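Local structure of oxidoreductase, NAD-binding/iron-sulfur cluster-binding protein (Nitratireductor pacificus pht-3B, 6ZXU) at residues Ala312-Phe317 with Thr690-Val695; Arg320-Asp325 with Gln332-Phe337; Gln352-Leu357 with Arg455-Ala460; Arg451-Gly456 with Arg513-Val518; Met594-Arg599 with Ala624-Leu629. The protein catalyses reductive dehalogenation of organohalides, using a bound cobalamin (B12) and two [4Fe-4S] clusters. All blocks are in the same frame, centred on the assembly; numbering follows the deposited sequence.

Interactions 3 and 4 are buried and share helix 445-469: interaction 3 packs a methionine thioether on it, while interaction 4 sets an overlapping stretch, sharing Arg455 and Gly456, against strand 514-521 and ends in a polar bond beside cobalamin. Interactions 1 and 2 lie at the surface and touch through the salt bridge of Arg314 with Asp325; one holds a loop by arginine-to-carbonyl bonds, the other ties helix 317-323 to residues after helix 328-333 by a salt bridge whose hydrogen bond is weak. Interaction 5, also buried, is joined by waters, two of them on sodium, beside an iron-sulfur cluster. It meets interaction 4 where Arg513 NH1 probably bonds Asn598 OD1 at 2.7 Å.

Interaction 1: residues Ala312-Phe317 with Thr690-Val695; sequences AKRGDF and TTLDAV
Arg314 reaches over to the turn formed by Thr691-Ala694 and holds it by two main-chain oxygens. Among the hydrogen bonds, Arg314 NE donates to Thr691 O at 2.9 Å and Arg314 NH2 to Ala694 O at 2.8 Å; the second is the straighter, 165° at the hydrogen against 143°. Both oxygens lie at the guanidinium edge and close to its plane, whereas each donor stands above the plane of the carbonyl it serves. Thr691 O takes a further bond from Ala694 N, which arrives from the opposite face of the same carbonyl, so two donors fix this oxygen. The apolar contacts come from the stem of the arginine. With CG anti to the backbone N (chi1 175°) and a bend at chi2, the stem passes Thr690 and Leu692, placing Arg314 CG 4.0 Å from Thr690 CG2 and Arg314 CD 4.2 Å from Leu692 CD2. The charge has a separate partner, Asp325, which pairs with NH1. With an alanine here, the carbonyls of Thr691 and Ala694 would probably lose their side-chain donor and Asp325 one of its cationic mates. The gripped loop is a type I beta turn that also holds an ST turn, Thr691 OG1 accepting from Asp693 N at 3.3 Å. Asp316 N-caps helix 317-323 and Phe317 N bonds cobalamin; segment 312-317 thus runs from this surface contact into the B12 pocket, which includes both residues.

Interaction 2: residues Arg320-Asp325 with Gln332-Phe337; sequences RAEAGD and QEKKRF
Lys334, in the stretch following helix 328-333, meets Glu322 of helix 317-323, which closes in a Schellman motif at Gly324. The first shell is a single salt bridge: Lys334 NZ lies 3.3 Å from Glu322 OE1, and the hydrogen bond within it is weak. Beneath the charges the aliphatic stems touch, with Lys334 CG 3.7 Å from Glu322 CB, and the two chains cross obliquely. Glu322 runs out extended, while Lys334 folds at chi2 (62°) and again at chi4, which turns its amino group back to the carboxylate. The bridge lies at the surface, with both residues partly exposed.

The next shell fixes the two backbones. Gly324 takes a positive phi of 105°, and the bonds from Gly324 N to Ala321 O (3.1 Å) and from Asp325 N to Arg320 O (2.9 Å) turn the chain out of the helix. The exit is tied down by Arg320, whose NE donates to Asp325 OD2 at 2.8 Å on the anti lone pair of that oxygen. Asp325 OD1 accepts from Leu696 N and Arg320 NH2 bonds Leu696 O, so this side of the helix is joined to the loop near the C-terminus. On the partner segment, the Phe337 ring packs with Phe318 and Arg336 NH2 pairs with Glu645. Arg336 NH1 in turn donates at 2.9 Å to Glu333 OE1, approaching it on the syn side, 21° out of the carboxylate plane.

Interaction 3: residues Gln352-Leu357 with Arg455-Ala460; sequences QNMVPL and RGAEIA
A helix-to-helix contact in the buried interior joins the C-terminal end of helix 342-354 to the long helix 445-469, with Met354 laid against Ala457 and Glu458. The nearest alpha carbons, those of Met354 and Ala457, are 7.4 Å apart, a separation the methionine bridges with its thioether. Its CG stands anti to the carbonyl carbon (chi1 -79°) and the chain runs straight on to the sulfur, then bends at chi3 (-70°), which lays the terminal methyl along the helix surface. Met354 CE meets Ala457 CB at 3.7 Å, a purely apolar touch on a small side chain. The sulfur sits over the backbone: Met354 SD is 3.6 Å from Glu458 N and 4.1 Å from Glu458 CB. No hydrogen bond crosses between the two segments, so between them the contact is one of van der Waals packing.

Glu458 contributes its stem here, while its carboxylate points on to a salt bridge with Arg175 of helix 168-190. Leu83 and Phe84 of helix 74-85 pack on Met354 and Glu458 respectively, making this a meeting place of several helices. The methionine methyl reaches one turn back as well, with Met354 CE 3.6 Å from Met454 O.

Interaction 4: residues Arg451-Gly456 with Arg513-Val518; sequences RAYMRG and RSKSIV
Lys515 leaves strand 514-521 and climbs past Ala452 to the hydroxyl of Tyr453 on helix 445-469. Its first two carbons pack on the alanine methyl, Lys515 CB at 3.7 Å and Lys515 CG at 3.6 Å from Ala452 CB, while CG also lies over one face of the tyrosine ring. A bend at chi2 (-70°) then swings the chain across that ring. Lys515 CD comes to 3.6 Å from Tyr453 CE1, and Lys515 CE to 3.5 Å from Tyr453 CZ. At the tip, Lys515 NZ donates to Tyr453 OH at 2.7 Å and makes a second bond to cobalamin. A phenylalanine in place of Tyr453 would probably leave NZ without this acceptor and freer to turn beside the cofactor.

Farther along, Ile517 CG1 rests 3.5 Å from Gly456 O. A side chain on Gly456 would have its CB only 3.1 Å from Ile517 CB, so the glycine lets helix and strand come close; their short axes approach to 8.0 Å and cross at -27°. The arrangement is that of a helix packed on a four-stranded antiparallel sheet, with Lys515, Ser514 and Ser516 supplying contacts to cobalamin from the strand.

Interaction 5: residues Met594-Arg599 with Ala624-Leu629; sequences MCPWNR and AMDDAL. With NA (sodium ion), chain G; SF4 (iron/sulfur cluster), chain D.
Asp626 and Pro596 cross at about a right angle, Asp626 OD2 lying 3.7 Å from Pro596 CG. Direct contact is slight, and water does most of the joining. Water 1 donates to Met594 O and, at 2.5 Å, to Asp626 OD2. Water 2 links Pro596 O to Asp626 OD1 at 2.8 Å, and water 3, held by Arg599 NH2, gives Asp626 OD1 a bond of 2.6 Å.

Metal coordination ties the same waters down. Sodium is bound by Asn598 O at 2.5 Å, more distantly by Cys595 O at 3.0 Å, and by waters 1, 2 and 4; Asp626 is a second-shell residue, positioning two of these waters. The type I turn Cys595-Asn598 supplies both carbonyls.

Cluster contacts come from that turn. With SG anti to the backbone N (chi1 -172°), Cys595 binds FE3 of the iron-sulfur cluster at 2.2 Å. Pro596 CD approaches cluster sulfur S4 to 3.4 Å, and the Trp597 ring turns its edge to S1. Cys595 and Pro596 form the Cys-Pro of a [4Fe-4S] site in the ferredoxin-type dicluster region.

Helix 619-628 brings Asp626, also paired with Lys544 and Asn631; the turn lies between helices 590-594 and 603-614, the latter packing on Trp597.

Interaction 1: residues Ala312-Phe317 with Thr690-Val695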
# COMPACT_ATOMS: atom_id res chain seq x y z
N ALA A 312 23.90 -0.79 10.87
CA ALA A 312 24.28 -0.39 9.53
C ALA A 312 23.10 -0.72 8.52
O ALA A 312 22.46 -1.76 8.65
CB ALA A 312 25.56 -1.12 9.09
N LYS A 313 22.83 0.15 7.55
CA LYS A 313 21.94 -0.22 6.43
C LYS A 313 22.41 -1.52 5.74
O LYS A 313 21.63 -2.27 5.24
CB LYS A 313 21.86 0.86 5.35
CG LYS A 313 20.73 1.77 5.52
CD LYS A 313 20.46 2.70 4.38
CE LYS A 313 19.70 1.96 3.31
NZ LYS A 313 19.25 3.03 2.34
N ARG A 314 23.70 -1.74 5.74
CA ARG A 314 24.29 -2.92 5.20
C ARG A 314 23.84 -4.20 5.92
O ARG A 314 24.02 -5.33 5.38
CB ARG A 314 25.83 -2.77 5.22
CG ARG A 314 26.66 -3.99 4.78
CD ARG A 314 26.45 -4.41 3.31
NE ARG A 314 27.35 -5.51 3.03
CZ ARG A 314 27.17 -6.76 3.43
NH1 ARG A 314 26.06 -7.09 4.01
NH2 ARG A 314 28.04 -7.71 3.19
N GLY A 315 23.23 -4.08 7.10
CA GLY A 315 22.67 -5.21 7.81
C GLY A 315 21.23 -5.60 7.51
O GLY A 315 20.80 -6.66 7.96
N ASP A 316 20.49 -4.74 6.81
CA ASP A 316 19.19 -5.07 6.20
C ASP A 316 19.45 -6.39 5.43
O ASP A 316 20.37 -6.45 4.64
CB ASP A 316 18.82 -3.87 5.33
CG ASP A 316 17.79 -4.16 4.16
OD1 ASP A 316 17.72 -5.29 3.66
OD2 ASP A 316 17.11 -3.15 3.71
N PHE A 317 18.66 -7.44 5.64
CA PHE A 317 18.95 -8.70 5.01
C PHE A 317 18.74 -8.75 3.49
O PHE A 317 19.34 -9.62 2.88
CB PHE A 317 18.27 -9.89 5.66
CG PHE A 317 19.12 -10.56 6.71
CD1 PHE A 317 19.46 -9.89 7.82
CD2 PHE A 317 19.47 -11.91 6.59
CE1 PHE A 317 20.25 -10.49 8.81
CE2 PHE A 317 20.26 -12.51 7.54
CZ PHE A 317 20.65 -11.80 8.69
N THR A 690 30.33 -0.72 7.05
CA THR A 690 30.50 -1.77 6.08
C THR A 690 29.65 -1.44 4.84
O THR A 690 28.51 -1.00 4.96
CB THR A 690 30.11 -3.12 6.64
OG1 THR A 690 30.74 -3.32 7.94
CG2 THR A 690 30.51 -4.21 5.71
N THR A 691 30.21 -1.70 3.66
CA THR A 691 29.50 -1.44 2.40
C THR A 691 29.18 -2.73 1.65
O THR A 691 29.51 -3.84 2.08
CB THR A 691 30.32 -0.54 1.48
OG1 THR A 691 31.44 -1.30 0.98
CG2 THR A 691 30.76 0.68 2.24
N LEU A 692 28.42 -2.59 0.59
CA LEU A 692 28.07 -3.72 -0.30
C LEU A 692 29.28 -4.38 -0.96
O LEU A 692 29.19 -5.55 -1.36
CB LEU A 692 27.13 -3.23 -1.40
CG LEU A 692 25.70 -2.93 -0.98
CD1 LEU A 692 24.92 -2.16 -2.05
CD2 LEU A 692 24.98 -4.25 -0.60
N ASP A 693 30.41 -3.67 -1.01
CA ASP A 693 31.65 -4.26 -1.55
C ASP A 693 32.25 -5.33 -0.69
O ASP A 693 33.05 -6.09 -1.17
CB ASP A 693 32.71 -3.20 -1.80
N ALA A 694 31.91 -5.38 0.60
CA ALA A 694 32.42 -6.45 1.45
C ALA A 694 31.39 -7.56 1.56
O ALA A 694 30.20 -7.33 1.41
CB ALA A 694 32.68 -5.93 2.84
N VAL A 695 31.85 -8.77 1.91
CA VAL A 695 31.02 -9.91 2.13
C VAL A 695 31.19 -10.42 3.55
O VAL A 695 32.31 -10.52 4.04
CB VAL A 695 31.37 -11.05 1.15
CG1 VAL A 695 30.39 -12.19 1.34
CG2 VAL A 695 31.22 -10.58 -0.28

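Interaction 2: residues Arg320-Asp325 with Gln332-Phe337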
# COMPACT_ATOMS: atom_id res chain seq x y z
N ARG A 320 22.22 -7.75 2.63
CA ARG A 320 23.07 -8.89 2.85
C ARG A 320 23.03 -9.87 1.73
O ARG A 320 24.05 -10.39 1.27
CB ARG A 320 22.77 -9.56 4.17
CG ARG A 320 22.96 -8.66 5.38
CD ARG A 320 23.14 -9.43 6.69
NE ARG A 320 24.43 -10.12 6.80
CZ ARG A 320 24.94 -10.65 7.90
NH1 ARG A 320 24.29 -10.55 9.07
NH2 ARG A 320 26.04 -11.32 7.84
N ALA A 321 21.81 -10.13 1.21
CA ALA A 321 21.65 -11.02 0.06
C ALA A 321 22.35 -10.48 -1.17
O ALA A 321 23.07 -11.20 -1.81
CB ALA A 321 20.14 -11.23 -0.21
N GLU A 322 22.16 -9.18 -1.47
CA GLU A 322 22.78 -8.53 -2.57
C GLU A 322 24.31 -8.63 -2.49
O GLU A 322 24.96 -8.79 -3.50
CB GLU A 322 22.42 -7.05 -2.55
CG GLU A 322 23.02 -6.34 -3.71
CD GLU A 322 22.52 -4.92 -3.86
OE1 GLU A 322 21.60 -4.44 -3.07
OE2 GLU A 322 23.12 -4.24 -4.77
N ALA A 323 24.88 -8.50 -1.29
CA ALA A 323 26.32 -8.51 -1.09
C ALA A 323 26.92 -9.92 -1.21
O ALA A 323 28.12 -10.03 -1.34
CB ALA A 323 26.70 -7.95 0.25
N GLY A 324 26.10 -10.96 -1.09
CA GLY A 324 26.55 -12.35 -1.12
C GLY A 324 26.56 -13.04 0.20
O GLY A 324 26.90 -14.22 0.25
N ASP A 325 26.18 -12.36 1.30
CA ASP A 325 26.20 -12.97 2.65
C ASP A 325 25.35 -14.21 2.79
O ASP A 325 25.57 -15.01 3.67
CB ASP A 325 25.69 -11.97 3.70
CG ASP A 325 26.48 -10.66 3.77
OD1 ASP A 325 27.48 -10.47 3.03
OD2 ASP A 325 26.10 -9.78 4.64
N GLN A 332 22.08 -13.82 -6.85
CA GLN A 332 21.64 -13.82 -8.26
C GLN A 332 20.19 -13.34 -8.36
O GLN A 332 19.85 -12.63 -9.34
CB GLN A 332 21.73 -15.24 -8.94
N GLU A 333 19.35 -13.70 -7.38
CA GLU A 333 17.91 -13.42 -7.47
C GLU A 333 17.46 -12.14 -6.83
O GLU A 333 16.32 -11.71 -7.06
CB GLU A 333 17.11 -14.56 -6.91
CG GLU A 333 17.09 -15.76 -7.87
CD GLU A 333 16.31 -15.48 -9.25
OE1 GLU A 333 15.10 -15.05 -9.28
OE2 GLU A 333 16.96 -15.66 -10.33
N LYS A 334 18.40 -11.42 -6.19
CA LYS A 334 18.08 -10.26 -5.39
C LYS A 334 17.37 -9.20 -6.19
O LYS A 334 16.37 -8.63 -5.69
CB LYS A 334 19.31 -9.69 -4.69
CG LYS A 334 19.30 -8.18 -4.27
CD LYS A 334 18.30 -7.83 -3.31
CE LYS A 334 18.42 -6.41 -2.71
NZ LYS A 334 18.46 -5.24 -3.60
N LYS A 335 17.86 -8.85 -7.38
CA LYS A 335 17.23 -7.69 -8.13
C LYS A 335 15.90 -8.14 -8.76
O LYS A 335 14.98 -7.35 -8.95
CB LYS A 335 18.12 -7.14 -9.27
N ARG A 336 15.78 -9.42 -9.02
CA ARG A 336 14.66 -9.91 -9.85
C ARG A 336 13.42 -10.29 -9.06
O ARG A 336 12.30 -10.24 -9.58
CB ARG A 336 15.16 -11.16 -10.55
CG ARG A 336 14.27 -11.66 -11.57
CD ARG A 336 14.73 -13.00 -12.11
NE ARG A 336 13.54 -13.46 -12.83
CZ ARG A 336 12.92 -14.60 -12.58
NH1 ARG A 336 13.37 -15.43 -11.62
NH2 ARG A 336 11.87 -14.96 -13.35
N PHE A 337 13.60 -10.75 -7.83
CA PHE A 337 12.55 -11.52 -7.15
C PHE A 337 11.19 -10.80 -6.99
O PHE A 337 10.16 -11.46 -7.10
CB PHE A 337 13.02 -12.09 -5.83
CG PHE A 337 12.98 -11.10 -4.69
CD1 PHE A 337 14.01 -10.26 -4.48
CD2 PHE A 337 11.87 -11.04 -3.86
CE1 PHE A 337 14.02 -9.34 -3.44
CE2 PHE A 337 11.85 -10.12 -2.82
CZ PHE A 337 12.91 -9.25 -2.64

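Interaction 3: residues Gln352-Leu357 with Arg455-Ala460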
# COMPACT_ATOMS: atom_id res chain seq x y z
N GLN A 352 11.52 3.74 -9.00
CA GLN A 352 12.94 4.12 -9.05
C GLN A 352 13.17 5.60 -9.26
O GLN A 352 14.08 6.20 -8.71
CB GLN A 352 13.69 3.30 -10.07
CG GLN A 352 13.87 1.86 -9.73
CD GLN A 352 14.43 1.07 -10.95
OE1 GLN A 352 14.33 1.50 -12.14
NE2 GLN A 352 15.02 -0.11 -10.66
N ASN A 353 12.37 6.22 -10.07
CA ASN A 353 12.55 7.60 -10.38
C ASN A 353 11.95 8.57 -9.44
O ASN A 353 12.09 9.77 -9.64
CB ASN A 353 12.10 7.87 -11.80
CG ASN A 353 13.07 7.22 -12.80
OD1 ASN A 353 14.14 7.76 -13.08
ND2 ASN A 353 12.72 6.03 -13.30
N MET A 354 11.22 8.10 -8.44
CA MET A 354 10.83 8.98 -7.34
C MET A 354 11.96 9.19 -6.34
O MET A 354 11.95 10.16 -5.57
CB MET A 354 9.57 8.44 -6.63
CG MET A 354 8.27 8.73 -7.37
SD MET A 354 6.78 8.28 -6.44
CE MET A 354 6.84 6.47 -6.46
N VAL A 355 12.97 8.31 -6.35
CA VAL A 355 14.04 8.37 -5.36
C VAL A 355 14.78 9.76 -5.37
O VAL A 355 14.97 10.35 -4.30
CB VAL A 355 15.00 7.23 -5.50
CG1 VAL A 355 16.14 7.40 -4.52
CG2 VAL A 355 14.29 5.91 -5.25
N PRO A 356 15.09 10.32 -6.54
CA PRO A 356 15.80 11.62 -6.51
C PRO A 356 14.98 12.75 -5.95
O PRO A 356 15.56 13.80 -5.63
CB PRO A 356 16.12 11.88 -8.00
CG PRO A 356 16.18 10.51 -8.59
CD PRO A 356 15.08 9.77 -7.90
N LEU A 357 13.66 12.53 -5.80
CA LEU A 357 12.78 13.58 -5.32
C LEU A 357 12.49 13.49 -3.85
O LEU A 357 11.67 14.23 -3.37
CB LEU A 357 11.47 13.61 -6.12
CG LEU A 357 11.56 13.67 -7.65
CD1 LEU A 357 10.20 13.99 -8.24
CD2 LEU A 357 12.53 14.72 -8.11
N ARG A 455 2.49 3.71 -4.06
CA ARG A 455 1.50 4.67 -3.62
C ARG A 455 1.97 5.48 -2.43
O ARG A 455 1.78 6.74 -2.38
CB ARG A 455 0.21 3.97 -3.26
CG ARG A 455 -0.93 4.84 -2.78
CD ARG A 455 -1.38 5.90 -3.79
NE ARG A 455 -1.55 5.32 -5.14
CZ ARG A 455 -2.57 4.51 -5.51
NH1 ARG A 455 -3.50 4.17 -4.62
NH2 ARG A 455 -2.63 4.02 -6.76
N GLY A 456 2.57 4.81 -1.46
CA GLY A 456 3.16 5.50 -0.29
C GLY A 456 4.24 6.55 -0.67
O GLY A 456 4.20 7.64 -0.18
N ALA A 457 5.17 6.14 -1.50
CA ALA A 457 6.27 6.96 -1.94
C ALA A 457 5.78 8.19 -2.63
O ALA A 457 6.30 9.29 -2.39
CB ALA A 457 7.23 6.21 -2.82
N GLU A 458 4.75 8.07 -3.44
CA GLU A 458 4.09 9.23 -4.04
C GLU A 458 3.51 10.19 -3.05
O GLU A 458 3.72 11.41 -3.11
CB GLU A 458 3.01 8.73 -5.02
CG GLU A 458 2.09 9.79 -5.60
CD GLU A 458 0.94 9.09 -6.37
OE1 GLU A 458 1.24 8.20 -7.17
OE2 GLU A 458 -0.24 9.41 -6.25
N ILE A 459 2.73 9.67 -2.10
CA ILE A 459 2.06 10.49 -1.10
C ILE A 459 3.06 11.20 -0.19
O ILE A 459 2.97 12.42 0.03
CB ILE A 459 1.06 9.63 -0.24
CG1 ILE A 459 -0.12 9.18 -1.15
CG2 ILE A 459 0.63 10.39 1.03
CD1 ILE A 459 -0.92 8.08 -0.51
N ALA A 460 4.06 10.47 0.25
CA ALA A 460 5.05 11.04 1.14
C ALA A 460 6.00 11.98 0.39
O ALA A 460 6.49 12.90 1.00
CB ALA A 460 5.86 9.96 1.87

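Interaction 4: residues Arg451-Gly456 with Arg513-Val518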
# COMPACT_ATOMS: atom_id res chain seq x y z
N ARG A 451 2.66 -2.09 -5.20
CA ARG A 451 1.59 -1.10 -5.26
C ARG A 451 1.60 -0.21 -4.02
O ARG A 451 1.57 0.99 -4.10
CB ARG A 451 0.24 -1.76 -5.40
CG ARG A 451 -0.93 -0.79 -5.20
CD ARG A 451 -2.25 -1.40 -4.90
NE ARG A 451 -3.18 -0.46 -4.30
CZ ARG A 451 -3.23 -0.22 -2.98
NH1 ARG A 451 -2.46 -0.93 -2.13
NH2 ARG A 451 -4.06 0.66 -2.48
N ALA A 452 1.68 -0.82 -2.86
CA ALA A 452 1.63 -0.07 -1.61
C ALA A 452 2.89 0.80 -1.46
O ALA A 452 2.79 1.92 -0.98
CB ALA A 452 1.44 -1.04 -0.44
N TYR A 453 4.04 0.26 -1.82
CA TYR A 453 5.32 0.99 -1.83
C TYR A 453 5.27 2.19 -2.77
O TYR A 453 5.61 3.31 -2.38
CB TYR A 453 6.42 0.11 -2.29
CG TYR A 453 6.93 -0.83 -1.23
CD1 TYR A 453 6.92 -0.47 0.07
CD2 TYR A 453 7.52 -2.00 -1.57
CE1 TYR A 453 7.46 -1.30 1.03
CE2 TYR A 453 8.03 -2.87 -0.64
CZ TYR A 453 8.06 -2.50 0.67
OH TYR A 453 8.66 -3.33 1.66
N MET A 454 4.75 1.98 -3.96
CA MET A 454 4.63 3.02 -4.93
C MET A 454 3.66 4.10 -4.51
O MET A 454 3.99 5.30 -4.56
CB MET A 454 4.24 2.41 -6.29
CG MET A 454 4.08 3.38 -7.47
SD MET A 454 2.43 4.09 -7.43
CE MET A 454 1.26 2.61 -7.37
N ARG A 455 2.49 3.71 -4.06
CA ARG A 455 1.50 4.67 -3.62
C ARG A 455 1.97 5.48 -2.43
O ARG A 455 1.78 6.74 -2.38
CB ARG A 455 0.21 3.97 -3.26
CG ARG A 455 -0.93 4.84 -2.78
CD ARG A 455 -1.38 5.90 -3.79
NE ARG A 455 -1.55 5.32 -5.14
CZ ARG A 455 -2.57 4.51 -5.51
NH1 ARG A 455 -3.50 4.17 -4.62
NH2 ARG A 455 -2.63 4.02 -6.76
N GLY A 456 2.57 4.81 -1.46
CA GLY A 456 3.16 5.50 -0.29
C GLY A 456 4.24 6.55 -0.67
O GLY A 456 4.20 7.64 -0.18
N ARG A 513 -1.99 -6.06 7.31
CA ARG A 513 -2.15 -5.93 5.87
C ARG A 513 -1.71 -4.55 5.37
O ARG A 513 -2.45 -3.85 4.78
CB ARG A 513 -3.60 -6.21 5.53
CG ARG A 513 -3.86 -6.62 4.16
CD ARG A 513 -5.32 -6.80 3.90
NE ARG A 513 -6.07 -5.63 4.29
CZ ARG A 513 -7.01 -5.57 5.18
NH1 ARG A 513 -7.43 -6.65 5.80
NH2 ARG A 513 -7.64 -4.43 5.41
N SER A 514 -0.51 -4.15 5.62
CA SER A 514 -0.11 -2.76 5.34
C SER A 514 1.34 -2.65 4.94
O SER A 514 2.13 -3.64 5.14
CB SER A 514 -0.27 -1.92 6.61
OG SER A 514 0.79 -2.22 7.44
N LYS A 515 1.64 -1.60 4.15
CA LYS A 515 2.97 -1.14 4.00
C LYS A 515 2.98 0.27 4.56
O LYS A 515 2.02 0.97 4.47
CB LYS A 515 3.55 -1.15 2.55
CG LYS A 515 3.76 -2.53 1.90
CD LYS A 515 4.92 -3.29 2.57
CE LYS A 515 5.36 -4.39 1.71
NZ LYS A 515 6.62 -4.99 2.25
N SER A 516 4.07 0.60 5.24
CA SER A 516 4.25 1.92 5.78
C SER A 516 5.14 2.69 4.81
O SER A 516 5.95 2.15 4.10
CB SER A 516 4.92 1.87 7.15
OG SER A 516 6.14 1.18 7.07
N ILE A 517 4.95 3.99 4.84
CA ILE A 517 5.92 4.97 4.34
C ILE A 517 6.13 5.97 5.49
O ILE A 517 5.23 6.26 6.26
CB ILE A 517 5.37 5.64 3.04
CG1 ILE A 517 6.38 6.57 2.37
CG2 ILE A 517 4.08 6.41 3.32
CD1 ILE A 517 7.48 5.92 1.68
N VAL A 518 7.34 6.44 5.60
CA VAL A 518 7.74 7.45 6.57
C VAL A 518 8.37 8.63 5.85
O VAL A 518 9.11 8.47 4.88
CB VAL A 518 8.73 6.91 7.60
CG1 VAL A 518 9.12 7.97 8.58
CG2 VAL A 518 8.17 5.74 8.34

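Interaction 5: residues Met594-Arg599 with Ala624-Leu629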
# COMPACT_ATOMS: atom_id res chain seq x y z
N MET A 594 -2.84 -14.90 6.54
CA MET A 594 -3.41 -15.91 7.40
C MET A 594 -3.89 -15.37 8.77
O MET A 594 -4.68 -16.02 9.49
CB MET A 594 -2.42 -17.07 7.53
CG MET A 594 -2.11 -17.79 6.23
SD MET A 594 -3.54 -18.63 5.54
CE MET A 594 -3.89 -17.50 4.46
N CYS A 595 -3.47 -14.19 9.12
CA CYS A 595 -3.80 -13.62 10.39
C CYS A 595 -5.31 -13.44 10.60
O CYS A 595 -5.95 -12.87 9.76
CB CYS A 595 -3.03 -12.29 10.58
SG CYS A 595 -3.20 -11.60 12.24
N PRO A 596 -5.85 -13.86 11.76
CA PRO A 596 -7.26 -13.59 12.04
C PRO A 596 -7.67 -12.14 11.94
O PRO A 596 -8.82 -11.85 11.58
CB PRO A 596 -7.45 -14.09 13.47
CG PRO A 596 -6.40 -15.11 13.62
CD PRO A 596 -5.22 -14.60 12.85
N TRP A 597 -6.79 -11.21 12.22
CA TRP A 597 -7.08 -9.77 12.12
C TRP A 597 -7.16 -9.25 10.69
O TRP A 597 -7.57 -8.11 10.47
CB TRP A 597 -6.06 -8.96 12.88
CG TRP A 597 -6.08 -9.19 14.38
CD1 TRP A 597 -5.44 -10.15 15.03
CD2 TRP A 597 -6.74 -8.37 15.37
NE1 TRP A 597 -5.62 -10.01 16.38
CE2 TRP A 597 -6.45 -8.95 16.63
CE3 TRP A 597 -7.51 -7.20 15.33
CZ2 TRP A 597 -6.86 -8.40 17.80
CZ3 TRP A 597 -7.95 -6.67 16.52
CH2 TRP A 597 -7.66 -7.29 17.74
N ASN A 598 -6.75 -10.06 9.73
CA ASN A 598 -6.96 -9.76 8.35
C ASN A 598 -8.37 -10.15 7.98
O ASN A 598 -8.66 -11.32 7.76
CB ASN A 598 -5.86 -10.46 7.48
CG ASN A 598 -6.12 -10.28 5.95
OD1 ASN A 598 -6.54 -9.22 5.48
ND2 ASN A 598 -6.04 -11.37 5.21
N ARG A 599 -9.28 -9.19 7.94
CA ARG A 599 -10.70 -9.44 7.73
C ARG A 599 -11.32 -8.48 6.77
O ARG A 599 -10.80 -7.40 6.56
CB ARG A 599 -11.49 -9.17 9.00
CG ARG A 599 -11.06 -9.97 10.15
CD ARG A 599 -12.11 -9.90 11.22
NE ARG A 599 -11.85 -10.98 12.16
CZ ARG A 599 -11.15 -10.80 13.26
NH1 ARG A 599 -10.68 -9.61 13.54
NH2 ARG A 599 -10.94 -11.84 14.08
N ALA A 624 -9.86 -19.90 17.56
CA ALA A 624 -10.22 -21.26 17.15
C ALA A 624 -11.24 -21.28 16.03
O ALA A 624 -11.12 -22.08 15.08
CB ALA A 624 -10.73 -22.03 18.34
N MET A 625 -12.21 -20.37 16.07
CA MET A 625 -13.20 -20.34 15.01
C MET A 625 -12.66 -19.83 13.71
O MET A 625 -13.20 -20.12 12.64
CB MET A 625 -14.46 -19.55 15.42
CG MET A 625 -15.33 -20.28 16.46
SD MET A 625 -15.80 -22.03 16.10
CE MET A 625 -16.69 -21.74 14.61
N ASP A 626 -11.56 -19.07 13.77
CA ASP A 626 -10.99 -18.59 12.56
C ASP A 626 -10.52 -19.79 11.69
O ASP A 626 -10.58 -19.73 10.50
CB ASP A 626 -9.81 -17.65 12.85
CG ASP A 626 -9.47 -16.79 11.62
OD1 ASP A 626 -10.34 -15.90 11.32
OD2 ASP A 626 -8.37 -16.94 11.01
N ASP A 627 -10.00 -20.82 12.34
CA ASP A 627 -9.66 -22.09 11.61
C ASP A 627 -10.88 -22.94 11.27
O ASP A 627 -11.01 -23.41 10.14
CB ASP A 627 -8.70 -22.86 12.46
CG ASP A 627 -7.33 -22.26 12.38
OD1 ASP A 627 -7.00 -21.70 11.25
OD2 ASP A 627 -6.59 -22.36 13.41
N ALA A 628 -11.81 -23.08 12.23
CA ALA A 628 -13.00 -23.94 12.01
C ALA A 628 -13.81 -23.41 10.84
O ALA A 628 -14.25 -24.21 10.01
CB ALA A 628 -13.84 -24.02 13.22
N LEU A 629 -13.93 -22.10 10.71
CA LEU A 629 -14.58 -21.51 9.55
C LEU A 629 -13.70 -21.38 8.31
O LEU A 629 -14.10 -20.80 7.31
CB LEU A 629 -15.18 -20.15 9.92
CG LEU A 629 -16.12 -20.24 11.13
CD1 LEU A 629 -16.65 -18.87 11.51
CD2 LEU A 629 -17.29 -21.17 10.96
NA NA G . -8.29 -13.80 8.16
FE1 SF4 D . 0.15 -14.31 14.25
FE2 SF4 D . -2.35 -14.87 15.39
FE3 SF4 D . -2.05 -12.68 13.83
FE4 SF4 D . -0.83 -12.68 16.27
S1 SF4 D . -3.05 -12.81 15.77
S2 SF4 D . 0.06 -12.07 14.36
S3 SF4 D . -0.30 -14.86 16.32
S4 SF4 D . -1.81 -14.85 13.30
O HOH W 1 -7.51 -15.78 8.97
O HOH W 2 -10.05 -13.66 9.66
O HOH W 3 -11.92 -14.40 12.82
O HOH W 4 -7.73 -14.53 5.86